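Local coordinates for protein ORF10 (Moritella marina, PDB 6RIW) that probably catalyses condensation steps in polyunsaturated fatty acid synthesis through its ketosynthase domain, held here with the adjoining chain length factor as a didomain of a longer synthase, at residues 92-97 with 180-185; 98-103 with 263-268. All coordinates share one frame; numbering follows the deposited sequence.

Contact 1: residues 92-97 with 180-185; sequences WGLYVT and AQAAGL
In the thiolase-like fold of the ketosynthase domain, helix 88-104 packs against the C-terminal end of helix 174-183, and Leu94 and Thr97 meet Ala182 and Ala183 there. The contact is small, burying 113 Å² in all, and wholly apolar, with two methyl-to-methyl meetings, from residues one turn apart on helix 88-104 to neighbouring alanines of helix 174-183. CD2 of Leu94 comes to 3.6 Å from CB of Ala182. Only this branch of the leucine makes the contact: CG stands anti to the carbonyl carbon (chi1 -71°), and CD2 reaches the other helix although the bond to CB does not aim there. The same side chain also packs on Leu178 and Ile179, one turn back on helix 174-183. Ala182 and Ala183 are short enough to let the backbones come close, with the CA atoms of Leu94 and Ala182 7.7 Å apart. Just beyond them Gly184, with positive phi, is the first residue to leave helical geometry, in a Schellman motif in which Gly184 N bonds to Gln181 O and Leu185 N to Ala180 O. Trp107 touches Ala183 as well. Thr97 directs its methyl at the other helix, CG2 lying anti to the backbone N and 4.0 Å from CB of Ala183. A serine at this position would keep the hydroxyl but is likely to leave Ala183 CB without its methyl partner and a gap between the helices. The buried hydroxyl is satisfied within its own helix: OG1 bonds to Gly93 O at 2.9 Å, on the face of that carbonyl opposite Thr97 N, tilted 31° from its plane.

Contact 2: residues 98-103 with 263-268; sequences KQALTD and AGMMVL
Ala100, Leu101 and the strand residues Met265 and Val267 form the buried layer between helix 88-104 and strand 259-270. Along residues 98-103, Lys98 comes first, its ammonium bonded to Ser74 O and in a cation-pi contact with Tyr76. Ala100 carries the largest share of the contact. Its CB points at the strand and sits between two residues of one strand face, 4.0 Å from CB of Met265 and 3.9 Å from CG2 of Val267, with the peptide oxygen Met265 O also 3.8 Å from that CB. A methyl group suits so close an approach: the CA atoms of Ala100 and Met266 are 6.1 Å apart, while the side chain of Met266 leaves by the other face of the strand. The backbone of Ala100 takes part too, its O lying 3.5 Å from Val267 CG2. That methyl lies anti to the carbonyl carbon of Val267, with CG1 anti to the backbone N (chi1 -175°), which brings CG2 against the Ala100 carbonyl. Leu101 follows, its CD2 touching the same CG2 at 4.1 Å; the two side chains cross at about a right angle. At Thr102 the helix faces outward, and OG1 bonds back to Lys98 O. Asp103 ends the segment with OD2 bonded to Ile9 N and Tyr282 OH, tying the helix to strand 4-12. The axes of the two short segments run within 30° of parallel in the same N-to-C sense, 7.7 Å apart at closest approach. Helix 88-104 thus lies over a sheet in which strand 259-270 pairs antiparallel with both 4-12 and 217-224: Ala10 of the former adds to the packing of Ala100, and Leu219 of the latter meets Leu101, Met265 and Val267.

Contacts 1 and 2 use consecutive parts, 92-97 and 98-103, of helix 88-104, and their centres lie 9 Å apart. Along the chain these two segments come first, then 180-185, then 263-268, all in the N-terminal part of the ketosynthase domain. The helix meets helix 174-183 on one flank and strand 259-270 on another, bringing together pieces of the chain that lie far apart in sequence. The contacts also touch directly: Met265 CB is 3.6 Å from Val96 O, and Met265 CE 3.7 Å from Thr97 OG1. Both are buried packing away from the magnesium site, and they join helix and sheet layers of the ketosynthase core.

Contact 1: residues 92-97 with 180-185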
loop_
_atom_site.group_PDB
_atom_site.type_symbol
_atom_site.label_atom_id
_atom_site.label_comp_id
_atom_site.label_asym_id
_atom_site.label_seq_id
_atom_site.Cartn_x
_atom_site.Cartn_y
_atom_site.Cartn_z
ATOM N N TRP A 92 3.634 -15.258 4.870
ATOM C CA TRP A 92 3.674 -15.695 3.479
ATOM C C TRP A 92 4.798 -14.996 2.721
ATOM O O TRP A 92 5.464 -15.615 1.889
ATOM C CB TRP A 92 2.337 -15.433 2.796
ATOM C CG TRP A 92 1.197 -16.227 3.337
ATOM C CD1 TRP A 92 1.247 -17.255 4.246
ATOM C CD2 TRP A 92 -0.181 -16.045 3.014
ATOM N NE1 TRP A 92 -0.016 -17.720 4.500
ATOM C CE2 TRP A 92 -0.912 -17.001 3.749
ATOM C CE3 TRP A 92 -0.869 -15.166 2.169
ATOM C CZ2 TRP A 92 -2.308 -17.087 3.687
ATOM C CZ3 TRP A 92 -2.256 -15.259 2.092
ATOM C CH2 TRP A 92 -2.958 -16.221 2.845
ATOM N N GLY A 93 5.008 -13.698 2.978
ATOM C CA GLY A 93 6.107 -12.987 2.331
ATOM C C GLY A 93 7.475 -13.497 2.752
ATOM O O GLY A 93 8.385 -13.618 1.925
ATOM N N LEU A 94 7.637 -13.807 4.039
ATOM C CA LEU A 94 8.887 -14.410 4.502
ATOM C C LEU A 94 9.110 -15.782 3.864
ATOM O O LEU A 94 10.233 -16.120 3.454
ATOM C CB LEU A 94 8.857 -14.534 6.024
ATOM C CG LEU A 94 8.967 -13.182 6.729
ATOM C CD1 LEU A 94 8.596 -13.333 8.192
ATOM C CD2 LEU A 94 10.379 -12.630 6.562
ATOM N N TYR A 95 8.054 -16.584 3.780
ATOM C CA TYR A 95 8.173 -17.903 3.161
ATOM C C TYR A 95 8.703 -17.809 1.727
ATOM O O TYR A 95 9.687 -18.474 1.376
ATOM C CB TYR A 95 6.820 -18.611 3.187
ATOM C CG TYR A 95 6.837 -19.908 2.379
ATOM C CD1 TYR A 95 7.480 -21.037 2.884
ATOM C CD2 TYR A 95 6.231 -19.996 1.129
ATOM C CE1 TYR A 95 7.516 -22.223 2.169
ATOM C CE2 TYR A 95 6.270 -21.203 0.382
ATOM C CZ TYR A 95 6.911 -22.307 0.929
ATOM O OH TYR A 95 6.979 -23.502 0.248
ATOM N N VAL A 96 8.062 -17.002 0.873
ATOM C CA VAL A 96 8.513 -16.946 -0.520
ATOM C C VAL A 96 9.875 -16.264 -0.640
ATOM O O VAL A 96 10.625 -16.547 -1.580
ATOM C CB VAL A 96 7.474 -16.282 -1.449
ATOM C CG1 VAL A 96 6.192 -17.142 -1.496
ATOM C CG2 VAL A 96 7.188 -14.812 -1.031
ATOM N N THR A 97 10.236 -15.388 0.301
ATOM C CA THR A 97 11.583 -14.818 0.284
ATOM C C THR A 97 12.640 -15.894 0.526
ATOM O O THR A 97 13.605 -16.014 -0.242
ATOM C CB THR A 97 11.697 -13.706 1.322
ATOM O OG1 THR A 97 10.883 -12.605 0.908
ATOM C CG2 THR A 97 13.139 -13.202 1.395
ATOM N N ALA A 180 13.453 -7.557 4.573
ATOM C CA ALA A 180 14.850 -7.137 4.477
ATOM C C ALA A 180 15.617 -7.524 5.735
ATOM O O ALA A 180 16.732 -8.062 5.655
ATOM C CB ALA A 180 14.941 -5.624 4.226
ATOM N N GLN A 181 15.016 -7.307 6.910
ATOM C CA GLN A 181 15.739 -7.623 8.136
ATOM C C GLN A 181 15.854 -9.127 8.338
ATOM O O GLN A 181 16.936 -9.621 8.677
ATOM C CB GLN A 181 15.094 -6.959 9.361
ATOM C CG GLN A 181 15.921 -7.202 10.637
ATOM C CD GLN A 181 15.492 -6.352 11.828
ATOM O OE1 GLN A 181 14.390 -5.785 11.867
ATOM N NE2 GLN A 181 16.378 -6.252 12.803
ATOM N N ALA A 182 14.762 -9.872 8.132
ATOM C CA ALA A 182 14.778 -11.307 8.409
ATOM C C ALA A 182 15.684 -12.078 7.452
ATOM O O ALA A 182 16.178 -13.151 7.806
ATOM C CB ALA A 182 13.363 -11.884 8.336
ATOM N N ALA A 183 15.889 -11.581 6.237
ATOM C CA ALA A 183 16.785 -12.233 5.295
ATOM C C ALA A 183 18.171 -11.594 5.248
ATOM O O ALA A 183 19.023 -12.068 4.504
ATOM C CB ALA A 183 16.170 -12.239 3.891
ATOM N N GLY A 184 18.418 -10.531 6.012
ATOM C CA GLY A 184 19.730 -9.908 5.995
ATOM C C GLY A 184 20.050 -9.111 4.752
ATOM O O GLY A 184 21.215 -9.040 4.351
ATOM N N LEU A 185 19.053 -8.493 4.133
ATOM C CA LEU A 185 19.272 -7.671 2.944
ATOM C C LEU A 185 19.811 -6.286 3.306
ATOM O O LEU A 185 19.259 -5.609 4.179
ATOM C CB LEU A 185 17.956 -7.507 2.190
ATOM C CG LEU A 185 17.182 -8.789 1.928
ATOM C CD1 LEU A 185 16.012 -8.437 1.010
ATOM C CD2 LEU A 185 18.113 -9.832 1.292
#

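Contact 2: residues 98-103 with 263-268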
loop_
_atom_site.group_PDB
_atom_site.type_symbol
_atom_site.label_atom_id
_atom_site.label_comp_id
_atom_site.label_asym_id
_atom_site.label_seq_id
_atom_site.Cartn_x
_atom_site.Cartn_y
_atom_site.Cartn_z
ATOM N N LYS A 98 12.473 -16.678 1.590
ATOM C CA LYS A 98 13.420 -17.748 1.911
ATOM C C LYS A 98 13.508 -18.750 0.771
ATOM O O LYS A 98 14.607 -19.168 0.375
ATOM C CB LYS A 98 12.996 -18.455 3.203
ATOM C CG LYS A 98 14.042 -19.395 3.816
ATOM C CD LYS A 98 13.932 -19.338 5.337
ATOM C CE LYS A 98 14.360 -20.616 6.022
ATOM N NZ LYS A 98 13.374 -20.918 7.124
ATOM N N GLN A 99 12.355 -19.156 0.240
ATOM C CA GLN A 99 12.348 -20.160 -0.818
ATOM C C GLN A 99 13.004 -19.629 -2.084
ATOM O O GLN A 99 13.761 -20.352 -2.746
ATOM C CB GLN A 99 10.912 -20.614 -1.111
ATOM C CG GLN A 99 10.247 -21.405 0.045
ATOM C CD GLN A 99 10.978 -22.700 0.362
ATOM O OE1 GLN A 99 11.257 -23.500 -0.525
ATOM N NE2 GLN A 99 11.305 -22.899 1.629
ATOM N N ALA A 100 12.727 -18.373 -2.438
ATOM C CA ALA A 100 13.301 -17.820 -3.660
ATOM C C ALA A 100 14.804 -17.639 -3.528
ATOM O O ALA A 100 15.547 -17.945 -4.463
ATOM C CB ALA A 100 12.630 -16.491 -4.026
ATOM N N LEU A 101 15.276 -17.128 -2.384
ATOM C CA LEU A 101 16.715 -16.972 -2.200
ATOM C C LEU A 101 17.410 -18.329 -2.140
ATOM O O LEU A 101 18.501 -18.505 -2.699
ATOM C CB LEU A 101 16.994 -16.163 -0.938
ATOM C CG LEU A 101 16.784 -14.668 -1.195
ATOM C CD1 LEU A 101 16.912 -13.920 0.106
ATOM C CD2 LEU A 101 17.792 -14.165 -2.218
ATOM N N THR A 102 16.779 -19.306 -1.496
ATOM C CA THR A 102 17.360 -20.644 -1.454
ATOM C C THR A 102 17.377 -21.268 -2.843
ATOM O O THR A 102 18.351 -21.926 -3.224
ATOM C CB THR A 102 16.582 -21.509 -0.462
ATOM O OG1 THR A 102 16.669 -20.906 0.835
ATOM C CG2 THR A 102 17.189 -22.910 -0.389
ATOM N N ASP A 103 16.320 -21.039 -3.625
ATOM C CA ASP A 103 16.295 -21.484 -5.016
ATOM C C ASP A 103 17.445 -20.879 -5.812
ATOM O O ASP A 103 18.095 -21.572 -6.607
ATOM C CB ASP A 103 14.961 -21.106 -5.663
ATOM C CG ASP A 103 14.800 -21.701 -7.040
ATOM O OD1 ASP A 103 15.059 -22.907 -7.176
ATOM O OD2 ASP A 103 14.410 -20.981 -7.988
ATOM N N ALA A 263 1.141 -15.284 -2.366
ATOM C CA ALA A 263 2.382 -14.521 -2.425
ATOM C C ALA A 263 3.317 -15.143 -3.449
ATOM O O ALA A 263 3.217 -16.330 -3.765
ATOM C CB ALA A 263 3.080 -14.462 -1.058
ATOM N N GLY A 264 4.221 -14.316 -3.972
ATOM C CA GLY A 264 5.257 -14.802 -4.864
ATOM C C GLY A 264 6.498 -13.943 -4.755
ATOM O O GLY A 264 6.434 -12.776 -4.358
ATOM N N MET A 265 7.636 -14.524 -5.115
ATOM C CA MET A 265 8.878 -13.761 -5.086
ATOM C C MET A 265 9.814 -14.244 -6.187
ATOM O O MET A 265 9.910 -15.442 -6.441
ATOM C CB MET A 265 9.572 -13.887 -3.719
ATOM C CG MET A 265 10.678 -12.863 -3.476
ATOM S SD MET A 265 10.127 -11.135 -3.303
ATOM C CE MET A 265 8.968 -11.249 -1.905
ATOM N N MET A 266 10.530 -13.304 -6.806
ATOM C CA MET A 266 11.566 -13.632 -7.780
ATOM C C MET A 266 12.874 -12.947 -7.401
ATOM O O MET A 266 12.871 -11.862 -6.809
ATOM C CB MET A 266 11.160 -13.187 -9.167
ATOM C CG MET A 266 10.204 -14.117 -9.884
ATOM S SD MET A 266 9.291 -13.145 -11.107
ATOM C CE MET A 266 10.547 -11.938 -11.497
ATOM N N VAL A 267 13.994 -13.574 -7.767
ATOM C CA VAL A 267 15.333 -13.024 -7.548
ATOM C C VAL A 267 15.892 -12.594 -8.898
ATOM O O VAL A 267 15.928 -13.402 -9.837
ATOM C CB VAL A 267 16.279 -14.047 -6.883
ATOM C CG1 VAL A 267 17.613 -13.377 -6.573
ATOM C CG2 VAL A 267 15.661 -14.649 -5.646
ATOM N N LEU A 268 16.315 -11.326 -9.001
ATOM C CA LEU A 268 16.751 -10.716 -10.252
ATOM C C LEU A 268 18.205 -10.264 -10.186
ATOM O O LEU A 268 18.643 -9.680 -9.189
ATOM C CB LEU A 268 15.892 -9.496 -10.608
ATOM C CG LEU A 268 14.378 -9.679 -10.600
ATOM C CD1 LEU A 268 13.681 -8.381 -10.982
ATOM C CD2 LEU A 268 13.984 -10.797 -11.559
#